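Local coordinates for protein cysteine hydrolase (Pseudomonas syringae pv. phaseolicola 1448A, PDB 3IRV) that probably acts as a hydrolase of the isochorismatase-like cysteine hydrolase family, at residues A[63-68]-A[215-220]; A[149-154]-A[177-182]. One frame throughout, in Å; residues are numbered along the deposited sequence. Where two conformers were deposited one is given.

How the contacts relate
The two contacts lie around one parallel sheet of an alpha/beta fold, on opposite sides of the chain's centre. Their centres lie about 29 Å apart and their nearest atoms about 11 Å, so they do not touch. Along the chain the order is 63-68, 149-154, 177-182, 215-220: both segments of contact 2 fall between those of contact 1. Contact 1 packs the C-terminal helix 210-220 against the turn that leads into strand 66-72. Contact 2 ties the start of helix 149-162, just after strand 141-147, to the loop before helix 189-204. The second subunit reaches contact 2 but not contact 1, so one contact belongs to the dimer interface and the other to the chain alone.

Contact 1: residues A[63-68]-A[215-220]; sequences AQVMVI and RRIESA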
ATOM      1  N   ALA A  63      23.875 -10.890  15.739  1.00 20.15           N
ATOM      2  CA  ALA A  63      23.034 -12.053  15.964  1.00 17.50           C
ATOM      3  C   ALA A  63      22.818 -12.901  14.708  1.00 18.12           C
ATOM      4  O   ALA A  63      21.946 -13.793  14.702  1.00 19.33           O
ATOM      5  CB  ALA A  63      21.701 -11.609  16.536  1.00 21.32           C
ATOM      6  N   GLN A  64      23.566 -12.585  13.647  1.00 21.48           N
ATOM      7  CA  GLN A  64      23.473 -13.293  12.363  1.00 25.87           C
ATOM      8  C   GLN A  64      22.071 -13.137  11.745  1.00 26.02           C
ATOM      9  O   GLN A  64      21.552 -14.051  11.084  1.00 25.76           O
ATOM     10  CB  GLN A  64      23.868 -14.778  12.518  1.00 30.08           C
ATOM     11  CG  GLN A  64      25.360 -15.080  12.375  1.00 44.22           C
ATOM     12  CD  GLN A  64      26.234 -14.266  13.307  1.00 61.17           C
ATOM     13  OE1 GLN A  64      26.047 -14.278  14.527  1.00 70.93           O
ATOM     14  NE2 GLN A  64      27.198 -13.547  12.735  1.00 71.45           N
ATOM     15  N   VAL A  65      21.456 -11.979  11.992  1.00 17.91           N
ATOM     16  CA  VAL A  65      20.179 -11.637  11.379  1.00 16.79           C
ATOM     17  C   VAL A  65      20.543 -10.927  10.057  1.00 17.96           C
ATOM     18  O   VAL A  65      21.270  -9.926  10.070  1.00 16.46           O
ATOM     19  CB  VAL A  65      19.335 -10.702  12.278  1.00 18.38           C
ATOM     20  CG1 VAL A  65      18.140 -10.120  11.501  1.00 16.23           C
ATOM     21  CG2 VAL A  65      18.836 -11.455  13.519  1.00 18.61           C
ATOM     22  N   MET A  66      20.077 -11.472   8.932  1.00 15.32           N
ATOM     23  CA  MET A  66      20.436 -10.941   7.609  1.00 14.49           C
ATOM     24  C   MET A  66      19.993  -9.504   7.450  1.00 13.25           C
ATOM     25  O   MET A  66      18.891  -9.154   7.842  1.00 15.06           O
ATOM     26  CB  MET A  66      19.811 -11.795   6.485  1.00 15.59           C
ATOM     27  CG  MET A  66      20.070 -11.280   5.044  1.00 18.98           C
ATOM     28  SD  MET A  66      19.585 -12.445   3.707  1.00 14.00           S
ATOM     29  CE  MET A  66      18.048 -12.961   4.406  1.00 10.82           C
ATOM     30  N   VAL A  67      20.883  -8.674   6.904  1.00 13.18           N
ATOM     31  CA  VAL A  67      20.584  -7.286   6.614  1.00 10.93           C
ATOM     32  C   VAL A  67      20.474  -7.096   5.103  1.00 14.53           C
ATOM     33  O   VAL A  67      21.410  -7.439   4.366  1.00 14.59           O
ATOM     34  CB  VAL A  67      21.704  -6.366   7.128  1.00 16.61           C
ATOM     35  CG1 VAL A  67      21.492  -4.949   6.652  1.00 15.12           C
ATOM     36  CG2 VAL A  67      21.751  -6.418   8.657  1.00 15.40           C
ATOM     37  N   ILE A  68      19.347  -6.526   4.667  1.00 11.07           N
ATOM     38  CA  ILE A  68      19.070  -6.284   3.241  1.00 11.66           C
ATOM     39  C   ILE A  68      18.803  -4.806   3.028  1.00 14.53           C
ATOM     40  O   ILE A  68      17.952  -4.236   3.701  1.00 14.59           O
ATOM     41  CB  ILE A  68      17.821  -7.058   2.786  1.00 13.56           C
ATOM     42  CG1 ILE A  68      18.048  -8.560   3.020  1.00 13.11           C
ATOM     43  CG2 ILE A  68      17.492  -6.747   1.306  1.00 15.59           C
ATOM     44  CD1 ILE A  68      16.792  -9.460   2.907  1.00 16.79           C
ATOM     45  N   ARG A 215      16.399  -5.527  21.672  1.00 17.71           N
ATOM     46  CA  ARG A 215      16.342  -6.341  22.896  1.00 19.95           C
ATOM     47  C   ARG A 215      15.820  -7.737  22.626  1.00 21.62           C
ATOM     48  O   ARG A 215      16.338  -8.734  23.150  1.00 21.86           O
ATOM     49  CB  ARG A 215      15.461  -5.656  23.929  1.00 22.80           C
ATOM     50  CG  ARG A 215      16.129  -4.433  24.488  1.00 34.43           C
ATOM     51  CD  ARG A 215      15.488  -3.965  25.760  1.00 41.77           C
ATOM     52  NE  ARG A 215      15.032  -2.584  25.648  1.00 32.83           N
ATOM     53  CZ  ARG A 215      13.752  -2.247  25.494  1.00 48.88           C
ATOM     54  NH1 ARG A 215      12.797  -3.199  25.460  1.00 22.09           N
ATOM     55  NH2 ARG A 215      13.433  -0.960  25.378  1.00 47.53           N
ATOM     56  N   ARG A 216      14.803  -7.794  21.773  1.00 17.61           N
ATOM     57  CA  ARG A 216      14.162  -9.037  21.397  0.50 22.51           C
ATOM     58  C   ARG A 216      15.111  -9.916  20.583  1.00 22.56           C
ATOM     59  O   ARG A 216      15.132 -11.142  20.748  1.00 27.34           O
ATOM     60  CB  ARG A 216      12.892  -8.727  20.607  0.50 22.11           C
ATOM     61  CG  ARG A 216      11.779  -9.690  20.860  0.50 25.27           C
ATOM     62  CD  ARG A 216      10.659  -9.455  19.874  0.50 21.68           C
ATOM     63  NE  ARG A 216       9.794  -8.353  20.273  0.50 21.06           N
ATOM     64  CZ  ARG A 216       8.862  -7.811  19.495  0.50 18.76           C
ATOM     65  NH1 ARG A 216       8.126  -6.810  19.956  0.50 18.15           N
ATOM     66  NH2 ARG A 216       8.673  -8.263  18.256  0.50 16.65           N
ATOM     67  N   ILE A 217      15.915  -9.280  19.722  1.00 19.66           N
ATOM     68  CA  ILE A 217      16.930  -9.979  18.933  1.00 22.05           C
ATOM     69  C   ILE A 217      18.038 -10.530  19.856  1.00 27.72           C
ATOM     70  O   ILE A 217      18.438 -11.702  19.747  1.00 29.06           O
ATOM     71  CB  ILE A 217      17.559  -9.041  17.859  1.00 21.59           C
ATOM     72  CG1 ILE A 217      16.587  -8.833  16.683  1.00 22.27           C
ATOM     73  CG2 ILE A 217      18.892  -9.582  17.345  1.00 25.53           C
ATOM     74  CD1 ILE A 217      17.020  -7.722  15.708  1.00 20.81           C
ATOM     75  N   GLU A 218      18.513  -9.687  20.777  1.00 24.96           N
ATOM     76  CA  GLU A 218      19.575 -10.079  21.724  1.00 27.71           C
ATOM     77  C   GLU A 218      19.159 -11.224  22.657  1.00 25.90           C
ATOM     78  O   GLU A 218      19.970 -12.093  22.983  1.00 30.87           O
ATOM     79  CB  GLU A 218      20.032  -8.866  22.533  1.00 29.58           C
ATOM     80  CG  GLU A 218      20.799  -7.848  21.711  1.00 27.98           C
ATOM     81  CD  GLU A 218      20.976  -6.509  22.422  1.00 24.83           C
ATOM     82  OE1 GLU A 218      20.271  -6.242  23.422  1.00 33.21           O
ATOM     83  OE2 GLU A 218      21.815  -5.715  21.968  1.00 28.81           O
ATOM     84  N   SER A 219      17.897 -11.223  23.067  1.00 24.41           N
ATOM     85  CA  SER A 219      17.379 -12.226  24.003  1.00 29.60           C
ATOM     86  C   SER A 219      17.148 -13.572  23.330  1.00 35.34           C
ATOM     87  O   SER A 219      17.294 -14.620  23.953  1.00 37.87           O
ATOM     88  CB  SER A 219      16.079 -11.736  24.629  1.00 34.90           C
ATOM     89  OG  SER A 219      16.319 -10.557  25.379  1.00 46.41           O
ATOM     90  N   ALA A 220      16.786 -13.537  22.053  1.00 37.80           N
ATOM     91  CA  ALA A 220      16.542 -14.755  21.281  1.00 42.97           C
ATOM     92  C   ALA A 220      17.840 -15.421  20.829  1.00 49.11           C
ATOM     93  O   ALA A 220      17.859 -16.613  20.517  1.00 53.47           O
ATOM     94  CB  ALA A 220      15.679 -14.443  20.088  1.00 42.09           C
TER
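Ile217 sets its CG2 methyl anti to the backbone N and its CG1 beside that N (chi1 -76°), which sends CG2 off helix 210-220 toward Ala63 and Val65. The CB of Ala63 points at the helix and ends 3.6 Å from Ile217 CG2, methyl against methyl. Val65 joins from its CG2 branch: a chi1 of 168° puts CG1 anti to the backbone N and leaves CG2 to approach Ile217 CG2, more loosely, at 4.3 Å. One isoleucine methyl thus meets two short apolar side chains, and all three residues are buried.

The backbone between the two partners explains why Ala63 and Val65 can face the same way. Helix 50-62 is the connecting helix of a beta-alpha-beta crossover from strand 23-28 to its parallel neighbour, strand 66-72, and it finishes here in a Schellman motif. Gln64 is the C-prime residue, with a positive phi of 62°; Val65 N bonds back to Ala60 O, and Gln64 N to Arg61 O. Gln64 itself is exposed, while Ala63 and Val65 on either side of it in sequence both point their CB toward helix 210-220. Ala63 also touches Tyr221, immediately beyond that helix.

Across the contact the backbones stay well apart, the closest CA atoms being those of Ala63 and Glu218 at 7.0 Å; Glu218 turns its CB away from the turn. The polar fittings of the helix lie off the apolar patch. Arg216 forms salt bridges to Glu206 and Glu212. On another face Ser219 folds its hydroxyl back, OG donating to Arg215 O at 2.9 Å. That carbonyl also receives Ser219 N, the two donors arriving from opposite faces of its plane.

Contact 2: residues A[149-154]-A[177-182]; sequences TNVCCE and MDYPDV
Asn150 and Tyr179 reach toward each other from opposite directions and meet where the amide of one touches the hydroxyl end of the other. In this isochorismatase-like alpha/beta fold the join links the first turn of helix 149-162, which follows strand 141-147 of the parallel sheet, to the irregular loop leading to helix 189-204. The two flat groups stand nearly upright to each other, their planes 80° apart. Asn150 ND2 sits in the plane of the tyrosine ring, at its edge, and donates to Tyr179 OH over 2.9 Å with an N-H...O angle of 159°. Relative to the asparagine, the phenol oxygen lies close to the amide plane, so the N-H is well aimed.

A chi1 of 61° tucks Asn150 CG between its own backbone N and carbonyl carbon, turning the amide out toward the loop. Its other end is held as well: water 1 donates to Asn150 OD1 and accepts from Met177 N at 2.8 Å, a second, water-mediated link to the loop.

The second subunit closes over this spot. Its Glu203 OE2 hydrogen-bonds Tyr179 OH and would probably take the phenol's one proton, leaving the oxygen to accept from ND2; this supports the amide orientation as modelled. Its Tyr202 packs edge-to-face with the Tyr179 ring, and its Arg158 reaches Asn150 O, so the contact is part of the dimer interface. Within the chain, Val192 of helix 189-204 packs against both Asn150 and Tyr179. The helix start itself is unusual, with a wider pi-type turn at 149-153 in which Glu154 N makes a weak bond to Thr149 O. Next to the asparagine, Val151 comes in obliquely to the tyrosine, bringing its CG2 methyl to 3.3 Å from Tyr179 OH.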
ATOM      1  N   THR A 149       8.014   6.522   4.807  1.00 13.48           N
ATOM      2  CA  THR A 149       7.144   5.681   5.640  1.00 11.82           C
ATOM      3  C   THR A 149       5.934   5.149   4.909  1.00 13.45           C
ATOM      4  O   THR A 149       5.692   3.939   4.906  1.00 13.67           O
ATOM      5  CB  THR A 149       6.683   6.428   6.908  1.00 14.51           C
ATOM      6  OG1 THR A 149       7.847   6.901   7.608  1.00 14.40           O
ATOM      7  CG2 THR A 149       5.863   5.504   7.813  1.00 18.16           C
ATOM      8  N   ASN A 150       5.175   6.055   4.298  1.00 10.79           N
ATOM      9  CA  ASN A 150       3.867   5.682   3.735  1.00 13.19           C
ATOM     10  C   ASN A 150       3.965   5.224   2.283  1.00 14.73           C
ATOM     11  O   ASN A 150       2.955   4.800   1.691  1.00 13.81           O
ATOM     12  CB  ASN A 150       2.895   6.855   3.808  1.00 14.03           C
ATOM     13  CG  ASN A 150       3.381   8.047   3.023  1.00 13.36           C
ATOM     14  OD1 ASN A 150       4.543   8.475   3.168  1.00 15.54           O
ATOM     15  ND2 ASN A 150       2.506   8.609   2.203  1.00 16.53           N
ATOM     16  N   VAL A 151       5.160   5.332   1.700  1.00 14.98           N
ATOM     17  CA  VAL A 151       5.304   5.063   0.282  1.00 13.88           C
ATOM     18  C   VAL A 151       6.113   3.781   0.120  1.00 13.44           C
ATOM     19  O   VAL A 151       5.526   2.703   0.164  1.00 14.17           O
ATOM     20  CB  VAL A 151       5.882   6.253  -0.502  1.00 12.85           C
ATOM     21  CG1 VAL A 151       5.794   5.970  -2.004  1.00 15.70           C
ATOM     22  CG2 VAL A 151       5.112   7.564  -0.187  1.00 12.18           C
ATOM     23  N   CYS A 152       7.436   3.868  -0.013  1.00 11.74           N
ATOM     24  CA  CYS A 152       8.210   2.631  -0.188  1.00 11.11           C
ATOM     25  C   CYS A 152       8.192   1.718   1.037  1.00 11.22           C
ATOM     26  O   CYS A 152       8.125   0.492   0.887  1.00 13.09           O
ATOM     27  CB  CYS A 152       9.647   2.941  -0.536  1.00 13.57           C
ATOM     28  SG  CYS A 152       9.729   3.810  -2.124  1.00 21.46           S
ATOM     29  N   CYS A 153       8.258   2.281   2.253  1.00 10.61           N
ATOM     30  CA  CYS A 153       8.229   1.421   3.443  1.00  9.89           C
ATOM     31  C   CYS A 153       6.866   0.714   3.538  1.00 12.95           C
ATOM     32  O   CYS A 153       6.806  -0.532   3.599  1.00 12.53           O
ATOM     33  CB  CYS A 153       8.529   2.226   4.716  1.00  9.97           C
ATOM     34  SG  CYS A 153      10.135   3.014   4.558  1.00 13.87           S
ATOM     35  N   GLU A 154       5.776   1.490   3.485  1.00 12.26           N
ATOM     36  CA  GLU A 154       4.438   0.876   3.583  1.00 11.33           C
ATOM     37  C   GLU A 154       4.122  -0.080   2.431  1.00 14.48           C
ATOM     38  O   GLU A 154       3.481  -1.100   2.643  1.00 12.45           O
ATOM     39  CB  GLU A 154       3.344   1.931   3.700  1.00 15.74           C
ATOM     40  CG  GLU A 154       2.663   1.910   5.017  1.00 19.87           C
ATOM     41  CD  GLU A 154       1.304   2.543   4.954  1.00 18.46           C
ATOM     42  OE1 GLU A 154       1.139   3.653   5.457  1.00 16.52           O
ATOM     43  OE2 GLU A 154       0.407   1.952   4.357  1.00 20.69           O
ATOM     44  N   MET A 177       7.509  12.221   4.826  1.00 13.97           N
ATOM     45  CA  MET A 177       7.733  13.540   4.256  0.50 17.04           C
ATOM     46  C   MET A 177       6.431  14.330   4.232  1.00 14.71           C
ATOM     47  O   MET A 177       5.339  13.762   4.268  1.00 16.33           O
ATOM     48  CB  MET A 177       8.347  13.435   2.853  0.50 17.52           C
ATOM     49  CG  MET A 177       7.377  13.015   1.752  0.50 16.74           C
ATOM     50  SD  MET A 177       8.159  12.950   0.121  0.50 18.31           S
ATOM     51  CE  MET A 177       9.097  14.490   0.068  0.50  9.63           C
ATOM     52  N   ASP A 178       6.564  15.655   4.242  1.00 16.40           N
ATOM     53  CA  ASP A 178       5.409  16.567   4.108  1.00 17.53           C
ATOM     54  C   ASP A 178       4.919  16.481   2.673  1.00 17.67           C
ATOM     55  O   ASP A 178       5.709  16.219   1.786  1.00 19.60           O
ATOM     56  CB  ASP A 178       5.860  18.019   4.324  1.00 19.57           C
ATOM     57  CG  ASP A 178       6.459  18.266   5.705  1.00 26.98           C
ATOM     58  OD1 ASP A 178       5.781  18.036   6.720  1.00 22.69           O
ATOM     59  OD2 ASP A 178       7.623  18.720   5.775  1.00 41.39           O
ATOM     60  N   TYR A 179       3.638  16.754   2.442  1.00 14.75           N
ATOM     61  CA  TYR A 179       3.085  16.842   1.088  1.00 13.36           C
ATOM     62  C   TYR A 179       2.503  18.233   0.895  1.00 18.59           C
ATOM     63  O   TYR A 179       2.031  18.822   1.863  1.00 18.34           O
ATOM     64  CB  TYR A 179       1.920  15.859   0.912  1.00 14.44           C
ATOM     65  CG  TYR A 179       2.352  14.420   0.725  1.00 12.01           C
ATOM     66  CD1 TYR A 179       3.024  14.020  -0.424  1.00 17.47           C
ATOM     67  CD2 TYR A 179       2.099  13.466   1.723  1.00 15.32           C
ATOM     68  CE1 TYR A 179       3.433  12.697  -0.593  1.00 17.06           C
ATOM     69  CE2 TYR A 179       2.490  12.122   1.561  1.00 14.34           C
ATOM     70  CZ  TYR A 179       3.152  11.756   0.394  1.00 19.18           C
ATOM     71  OH  TYR A 179       3.550  10.450   0.242  1.00 17.00           O
ATOM     72  N   PRO A 180       2.515  18.744  -0.348  1.00 17.69           N
ATOM     73  CA  PRO A 180       1.817  20.014  -0.591  1.00 17.72           C
ATOM     74  C   PRO A 180       0.309  19.762  -0.598  1.00 18.47           C
ATOM     75  O   PRO A 180      -0.135  18.626  -0.708  1.00 17.31           O
ATOM     76  CB  PRO A 180       2.295  20.416  -1.984  1.00 21.73           C
ATOM     77  CG  PRO A 180       2.609  19.107  -2.657  1.00 23.83           C
ATOM     78  CD  PRO A 180       3.138  18.207  -1.576  1.00 18.87           C
ATOM     79  N   ASP A 181      -0.466  20.823  -0.427  1.00 15.34           N
ATOM     80  CA  ASP A 181      -1.917  20.730  -0.552  1.00 13.98           C
ATOM     81  C   ASP A 181      -2.292  20.514  -2.028  1.00 16.65           C
ATOM     82  O   ASP A 181      -2.065  21.399  -2.864  1.00 19.33           O
ATOM     83  CB  ASP A 181      -2.498  22.072  -0.076  1.00 15.54           C
ATOM     84  CG  ASP A 181      -4.018  22.052   0.052  1.00 18.23           C
ATOM     85  OD1 ASP A 181      -4.694  21.171  -0.531  1.00 15.67           O
ATOM     86  OD2 ASP A 181      -4.532  22.936   0.766  1.00 17.94           O
ATOM     87  N   VAL A 182      -2.854  19.349  -2.339  1.00 18.28           N
ATOM     88  CA  VAL A 182      -3.278  19.055  -3.713  1.00 18.94           C
ATOM     89  C   VAL A 182      -4.802  19.107  -3.887  1.00 21.04           C
ATOM     90  O   VAL A 182      -5.334  18.707  -4.933  1.00 21.20           O
ATOM     91  CB  VAL A 182      -2.722  17.690  -4.194  1.00 19.24           C
ATOM     92  CG1 VAL A 182      -1.205  17.715  -4.170  1.00 20.19           C
ATOM     93  CG2 VAL A 182      -3.285  16.537  -3.332  1.00 20.23           C
TER
HETATM   94  O   HOH W   1       5.409  11.004   3.397  1.00 19.68           O